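Local coordinates for oxidoreductase, short chain dehydrogenase/reductase family protein (Bifidobacterium adolescentis L2-32, PDB 6OW4) that acts as an NADH-dependent 20beta-hydroxysteroid dehydrogenase of the short-chain dehydrogenase/reductase family, interconverting 20-keto and 20beta-hydroxy steroids, at residues F[131-136]-F[146-151]; F[179-184]-F[202-207]. All coordinates share one frame; numbering follows the deposited sequence.

Contact 1 of 2, residues F[131-136]-F[146-151]; sequences VNVPGD and TRTINI
With chi1 at 73°, Val131 sets CG1 between its backbone N and carbonyl carbon, and this methyl is the one that meets Ile151: Val131 CG1 lies 3.6 Å from Ile151 CD1 and 3.7 Å from Ile151 CG2, the two side chains crossing at about a right angle. Val133 is turned differently. Its CG1 is anti to the backbone N (chi1 -174°), which puts CG2 forward against the helix, 3.2 Å from Thr148 OG1. Here the valine and threonine side chains run past each other in opposite senses. The same methyl reaches the guanidinium of Arg147 at its edge, with Val133 CG2 3.6 Å from Arg147 NH1. One face of that group is covered by its neighbour one turn on, Ile151 CD1 standing 4.2 Å above the plane over its centre.

In the Rossmann-type fold of this family, 131-136 belongs to the loop that leaves strand 124-127, just past the NAD-binding Asn128 and Gly130, and leads into helix 142-170, the helix it touches here. No direct hydrogen bond joins the two segments. A water does so instead: its oxygen accepts from Val133 N at 2.9 Å. It faces three acceptors, Asn132 OD1, Asp136 OD2 and Thr148 OG1, which must share its two hydrogens; the longest of these bonds, 3.2 Å from the water oxygen, is to Thr148 OG1. Thr148 OG1 has a further bond to Val144 O one turn back, which ties the hydroxyl to its own helix. The carboxylate of Asp136 also takes the backbone N-H groups of Ala199 and Tyr200, at the start of helix 198-217.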
loop_
_atom_site.group_PDB
_atom_site.type_symbol
_atom_site.label_atom_id
_atom_site.label_comp_id
_atom_site.label_asym_id
_atom_site.label_seq_id
_atom_site.Cartn_x
_atom_site.Cartn_y
_atom_site.Cartn_z
ATOM N N VAL F 131 -18.981 12.222 -9.025
ATOM C CA VAL F 131 -19.234 12.399 -10.486
ATOM C C VAL F 131 -17.939 12.123 -11.258
ATOM O O VAL F 131 -16.856 12.432 -10.727
ATOM C CB VAL F 131 -19.780 13.811 -10.781
ATOM C CG1 VAL F 131 -18.708 14.881 -10.648
ATOM C CG2 VAL F 131 -20.445 13.892 -12.144
ATOM N N ASN F 132 -18.062 11.554 -12.460
ATOM C CA ASN F 132 -16.964 11.438 -13.457
ATOM C C ASN F 132 -17.303 12.367 -14.628
ATOM O O ASN F 132 -18.358 12.163 -15.258
ATOM C CB ASN F 132 -16.748 9.988 -13.902
ATOM C CG ASN F 132 -15.370 9.732 -14.483
ATOM O OD1 ASN F 132 -14.573 10.654 -14.661
ATOM N ND2 ASN F 132 -15.077 8.476 -14.778
ATOM N N VAL F 133 -16.448 13.361 -14.883
ATOM C CA VAL F 133 -16.661 14.429 -15.904
ATOM C C VAL F 133 -16.028 13.972 -17.217
ATOM O O VAL F 133 -14.908 13.467 -17.215
ATOM C CB VAL F 133 -16.075 15.773 -15.427
ATOM C CG1 VAL F 133 -16.406 16.908 -16.384
ATOM C CG2 VAL F 133 -16.530 16.110 -14.014
ATOM N N PRO F 134 -16.728 14.102 -18.370
ATOM C CA PRO F 134 -16.137 13.782 -19.673
ATOM C C PRO F 134 -14.874 14.597 -20.001
ATOM O O PRO F 134 -14.794 15.741 -19.598
ATOM C CB PRO F 134 -17.256 14.127 -20.667
ATOM C CG PRO F 134 -18.524 14.008 -19.854
ATOM C CD PRO F 134 -18.139 14.505 -18.478
ATOM N N GLY F 135 -13.931 13.983 -20.725
ATOM C CA GLY F 135 -12.634 14.580 -21.103
ATOM C C GLY F 135 -11.658 14.627 -19.937
ATOM O O GLY F 135 -10.809 15.537 -19.922
ATOM N N ASP F 136 -11.758 13.673 -19.005
ATOM C CA ASP F 136 -10.946 13.606 -17.758
ATOM C C ASP F 136 -9.694 12.762 -18.031
ATOM O O ASP F 136 -9.474 11.774 -17.310
ATOM C CB ASP F 136 -11.780 13.059 -16.593
ATOM C CG ASP F 136 -11.081 13.081 -15.243
ATOM O OD1 ASP F 136 -10.023 13.733 -15.138
ATOM O OD2 ASP F 136 -11.600 12.442 -14.304
ATOM N N THR F 146 -11.277 21.284 -12.103
ATOM C CA THR F 146 -11.844 22.018 -10.937
ATOM C C THR F 146 -13.270 21.528 -10.652
ATOM O O THR F 146 -13.626 21.434 -9.462
ATOM C CB THR F 146 -11.781 23.535 -11.148
ATOM O OG1 THR F 146 -12.455 23.869 -12.362
ATOM C CG2 THR F 146 -10.361 24.055 -11.196
ATOM N N ARG F 147 -14.048 21.216 -11.692
ATOM C CA ARG F 147 -15.436 20.697 -11.555
ATOM C C ARG F 147 -15.413 19.400 -10.735
ATOM O O ARG F 147 -16.267 19.263 -9.838
ATOM C CB ARG F 147 -16.077 20.477 -12.929
ATOM C CG ARG F 147 -17.506 19.959 -12.871
ATOM C CD ARG F 147 -18.256 20.154 -14.174
ATOM N NE ARG F 147 -19.691 20.022 -13.967
ATOM C CZ ARG F 147 -20.360 18.871 -13.920
ATOM N NH1 ARG F 147 -19.735 17.717 -14.081
ATOM N NH2 ARG F 147 -21.667 18.880 -13.718
ATOM N N THR F 148 -14.464 18.503 -11.027
ATOM C CA THR F 148 -14.275 17.188 -10.351
ATOM C C THR F 148 -13.803 17.405 -8.906
ATOM O O THR F 148 -14.374 16.765 -7.998
ATOM C CB THR F 148 -13.285 16.305 -11.123
ATOM O OG1 THR F 148 -13.676 16.298 -12.495
ATOM C CG2 THR F 148 -13.223 14.885 -10.602
ATOM N N ILE F 149 -12.797 18.264 -8.708
ATOM C CA ILE F 149 -12.206 18.586 -7.372
ATOM C C ILE F 149 -13.300 19.205 -6.492
ATOM O O ILE F 149 -13.434 18.786 -5.328
ATOM C CB ILE F 149 -10.984 19.523 -7.500
ATOM C CG1 ILE F 149 -9.919 18.997 -8.471
ATOM C CG2 ILE F 149 -10.390 19.829 -6.133
ATOM C CD1 ILE F 149 -9.684 17.508 -8.426
ATOM N N ASN F 150 -14.052 20.167 -7.032
ATOM C CA ASN F 150 -15.083 20.938 -6.287
ATOM C C ASN F 150 -16.193 19.993 -5.813
ATOM O O ASN F 150 -16.660 20.162 -4.671
ATOM C CB ASN F 150 -15.642 22.090 -7.126
ATOM C CG ASN F 150 -14.657 23.227 -7.292
ATOM O OD1 ASN F 150 -13.669 23.316 -6.566
ATOM N ND2 ASN F 150 -14.918 24.102 -8.248
ATOM N N ILE F 151 -16.597 19.037 -6.652
ATOM C CA ILE F 151 -17.699 18.082 -6.335
ATOM C C ILE F 151 -17.144 16.963 -5.444
ATOM O O ILE F 151 -17.553 16.894 -4.270
ATOM C CB ILE F 151 -18.365 17.555 -7.623
ATOM C CG1 ILE F 151 -19.045 18.691 -8.392
ATOM C CG2 ILE F 151 -19.340 16.427 -7.310
ATOM C CD1 ILE F 151 -19.407 18.353 -9.819
HETATM O O HOH W 1 -13.893 13.227 -13.525
#

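Contact 2 of 2, residues F[179-184]-F[202-207]; sequences TAALSG and ATKAAI. Unlike the reference sequence in segment 179-184: Ala181 (reference Ser). With NAD (nicotinamide-adenine-dinucleotide), chain N.
Lys204 NZ bonds three oxygens: Thr179 O at 3.0 Å, O3D of the NAD nicotinamide ribose at 3.2 Å and, weakly, O2D of NAD at 3.3 Å. The amine approaches the Thr179 carbonyl from above its plane, 42° out of it, with a C=O to NZ angle of 136°. The lysine chain bends at chi2 (-47°) and is extended beyond, so that CG, CD and CE pass along the backbone of 179-181 before NZ arrives at the ribose. Ala181 CB touches the cofactor ring at 3.7 Å from NAD C5N, while lysine CG lies against this same methyl; the reference sequence has serine here, so this chain lacks that hydroxyl. Thr179 CG2 comes 3.3 Å from NAD O4D, and its hydroxyl bonds Asn128 OD1. A methionine in place of Lys204 would probably leave the ribose diol and the Thr179 carbonyl without their shared donor, and the ribose less firmly fixed.

One shell further out, close backbone packing fixes where the lysine starts. Gly184 and Ala205 have CA atoms 4.1 Å apart, and a CB on Gly184 would fall 3.1 Å from Ala205 N, so the absence of a side chain permits this approach. Helix 198-217 carries Tyr200 and Lys204 one turn apart, the YxxxK motif of the family, and Tyr200 OH also bonds NAD. On this helix Ala206 packs against Ala206 of the second subunit. Ala180 O is buried, with no hydrogen-bond partner in the model; its closest cofactor atom is NAD C6N at 3.6 Å, a carbon whose C-H may be polarised by it. A donor shared by both ribose hydroxyls and a carbonyl facing the ring are consistent with sugar and nicotinamide being positioned together.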
loop_
_atom_site.group_PDB
_atom_site.type_symbol
_atom_site.label_atom_id
_atom_site.label_comp_id
_atom_site.label_asym_id
_atom_site.label_seq_id
_atom_site.Cartn_x
_atom_site.Cartn_y
_atom_site.Cartn_z
ATOM N N THR F 179 -17.335 6.917 -0.025
ATOM C CA THR F 179 -17.204 6.155 -1.295
ATOM C C THR F 179 -15.959 6.656 -2.035
ATOM O O THR F 179 -15.973 7.813 -2.500
ATOM C CB THR F 179 -18.466 6.259 -2.160
ATOM O OG1 THR F 179 -19.595 5.923 -1.354
ATOM C CG2 THR F 179 -18.424 5.344 -3.363
ATOM N N ALA F 180 -14.917 5.825 -2.104
ATOM C CA ALA F 180 -13.697 6.052 -2.912
ATOM C C ALA F 180 -13.887 5.362 -4.269
ATOM O O ALA F 180 -15.023 5.387 -4.781
ATOM C CB ALA F 180 -12.482 5.552 -2.167
ATOM N N ALA F 181 -12.817 4.792 -4.833
ATOM C CA ALA F 181 -12.836 3.968 -6.064
ATOM C C ALA F 181 -11.459 3.329 -6.266
ATOM O O ALA F 181 -10.500 3.748 -5.580
ATOM C CB ALA F 181 -13.222 4.806 -7.259
ATOM N N LEU F 182 -11.373 2.359 -7.181
ATOM C CA LEU F 182 -10.095 1.723 -7.603
ATOM C C LEU F 182 -9.296 2.697 -8.473
ATOM O O LEU F 182 -8.067 2.515 -8.568
ATOM C CB LEU F 182 -10.388 0.426 -8.362
ATOM C CG LEU F 182 -10.611 -0.808 -7.491
ATOM C CD1 LEU F 182 -11.022 -1.981 -8.358
ATOM C CD2 LEU F 182 -9.365 -1.154 -6.683
ATOM N N SER F 183 -9.970 3.680 -9.083
ATOM C CA SER F 183 -9.357 4.846 -9.773
ATOM C C SER F 183 -8.446 5.600 -8.794
ATOM O O SER F 183 -7.447 6.187 -9.254
ATOM C CB SER F 183 -10.412 5.749 -10.353
ATOM O OG SER F 183 -11.323 5.010 -11.153
ATOM N N GLY F 184 -8.794 5.577 -7.501
ATOM C CA GLY F 184 -8.000 6.138 -6.388
ATOM C C GLY F 184 -6.770 5.303 -6.064
ATOM O O GLY F 184 -5.864 5.841 -5.404
ATOM N N ALA F 202 -7.658 11.097 -8.592
ATOM C CA ALA F 202 -6.979 12.033 -7.666
ATOM C C ALA F 202 -7.889 12.337 -6.468
ATOM O O ALA F 202 -7.402 12.246 -5.327
ATOM C CB ALA F 202 -6.584 13.294 -8.396
ATOM N N THR F 203 -9.161 12.663 -6.714
ATOM C CA THR F 203 -10.146 13.043 -5.665
ATOM C C THR F 203 -10.414 11.841 -4.753
ATOM O O THR F 203 -10.433 12.030 -3.525
ATOM C CB THR F 203 -11.448 13.589 -6.270
ATOM O OG1 THR F 203 -12.007 12.593 -7.128
ATOM C CG2 THR F 203 -11.242 14.880 -7.034
ATOM N N LYS F 204 -10.595 10.652 -5.333
ATOM C CA LYS F 204 -10.928 9.408 -4.590
ATOM C C LYS F 204 -9.740 9.001 -3.712
ATOM O O LYS F 204 -9.983 8.559 -2.576
ATOM C CB LYS F 204 -11.340 8.304 -5.567
ATOM C CG LYS F 204 -12.601 8.597 -6.371
ATOM C CD LYS F 204 -13.762 9.111 -5.541
ATOM C CE LYS F 204 -15.106 8.921 -6.213
ATOM N NZ LYS F 204 -16.225 9.065 -5.251
ATOM N N ALA F 205 -8.512 9.165 -4.211
ATOM C CA ALA F 205 -7.249 8.954 -3.461
ATOM C C ALA F 205 -7.140 9.981 -2.326
ATOM O O ALA F 205 -6.638 9.620 -1.241
ATOM C CB ALA F 205 -6.070 9.050 -4.398
ATOM N N ALA F 206 -7.585 11.217 -2.574
ATOM C CA ALA F 206 -7.616 12.323 -1.586
ATOM C C ALA F 206 -8.662 12.016 -0.511
ATOM O O ALA F 206 -8.345 12.180 0.681
ATOM C CB ALA F 206 -7.902 13.633 -2.276
ATOM N N ILE F 207 -9.857 11.589 -0.931
ATOM C CA ILE F 207 -10.976 11.173 -0.032
ATOM C C ILE F 207 -10.466 10.078 0.911
ATOM O O ILE F 207 -10.788 10.146 2.111
ATOM C CB ILE F 207 -12.205 10.719 -0.850
ATOM C CG1 ILE F 207 -12.908 11.909 -1.507
ATOM C CG2 ILE F 207 -13.170 9.912 0.008
ATOM C CD1 ILE F 207 -13.851 11.528 -2.622
HETATM P PA NAD N . -24.559 7.894 -9.807
HETATM O O1A NAD N . -24.051 8.907 -10.780
HETATM O O2A NAD N . -26.058 7.657 -10.038
HETATM O O5B NAD N . -24.347 8.371 -8.305
HETATM C C5B NAD N . -23.777 9.648 -8.017
HETATM C C4B NAD N . -24.848 10.486 -7.262
HETATM O O4B NAD N . -24.111 11.714 -6.629
HETATM C C3B NAD N . -25.749 10.934 -8.032
HETATM O O3B NAD N . -27.101 10.625 -7.536
HETATM C C2B NAD N . -25.558 12.585 -8.084
HETATM O O2B NAD N . -26.854 13.236 -8.230
HETATM C C1B NAD N . -25.003 12.909 -6.985
HETATM N N9A NAD N . -24.165 14.134 -7.191
HETATM C C8A NAD N . -23.169 14.536 -8.015
HETATM N N7A NAD N . -22.839 15.810 -7.686
HETATM C C5A NAD N . -23.631 16.193 -6.664
HETATM C C6A NAD N . -23.704 17.399 -5.953
HETATM N N6A NAD N . -23.027 18.654 -5.997
HETATM N N1A NAD N . -24.600 17.536 -4.948
HETATM C C2A NAD N . -25.440 16.499 -4.621
HETATM N N3A NAD N . -25.369 15.302 -5.324
HETATM C C4A NAD N . -24.460 15.160 -6.345
HETATM O O3 NAD N . -23.737 6.486 -10.036
HETATM P PN NAD N . -23.168 5.576 -8.834
HETATM O O1N NAD N . -22.569 4.332 -9.425
HETATM O O2N NAD N . -24.316 5.206 -7.893
HETATM O O5D NAD N . -22.022 6.380 -8.068
HETATM C C5D NAD N . -22.110 6.636 -6.674
HETATM C C4D NAD N . -20.686 6.866 -6.104
HETATM O O4D NAD N . -19.975 5.781 -6.245
HETATM C C3D NAD N . -19.963 7.959 -6.869
HETATM O O3D NAD N . -19.315 8.789 -5.994
HETATM C C2D NAD N . -18.942 7.192 -7.763
HETATM O O2D NAD N . -17.796 8.101 -8.039
HETATM C C1D NAD N . -18.623 6.167 -7.049
HETATM N N1N NAD N . -18.182 4.996 -7.814
HETATM C C2N NAD N . -19.076 4.285 -8.603
HETATM C C3N NAD N . -18.644 3.163 -9.328
HETATM C C7N NAD N . -19.626 2.365 -10.221
HETATM O O7N NAD N . -19.208 1.783 -11.205
HETATM N N7N NAD N . -21.011 2.295 -9.910
HETATM C C4N NAD N . -17.324 2.761 -9.251
HETATM C C5N NAD N . -16.429 3.464 -8.460
HETATM C C6N NAD N . -16.870 4.580 -7.735
#

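How the contacts relate
Contacts 1 and 2 follow one another along the chain, each pairing the loop after a central parallel strand (124-127, then 174-179) with the helix that comes next. Their centres are 12 Å apart, and they meet where helices 142-170 and 198-217 pack: Ile149 CD1 lies 3.4 Å from Thr203 CG2, and Thr148 O is 3.8 Å from that methyl. Asn152 gives a polar tie, its OD1 bonded to Val131 N and its ND2 to Thr203 OG1. Contact 2 grips the nicotinamide ribose directly, whereas contact 1 reaches NAD through Ile151, about 4 Å from it at the nearest. Both also touch the second subunit, contact 1 through Ile149 on Ile149 of that subunit.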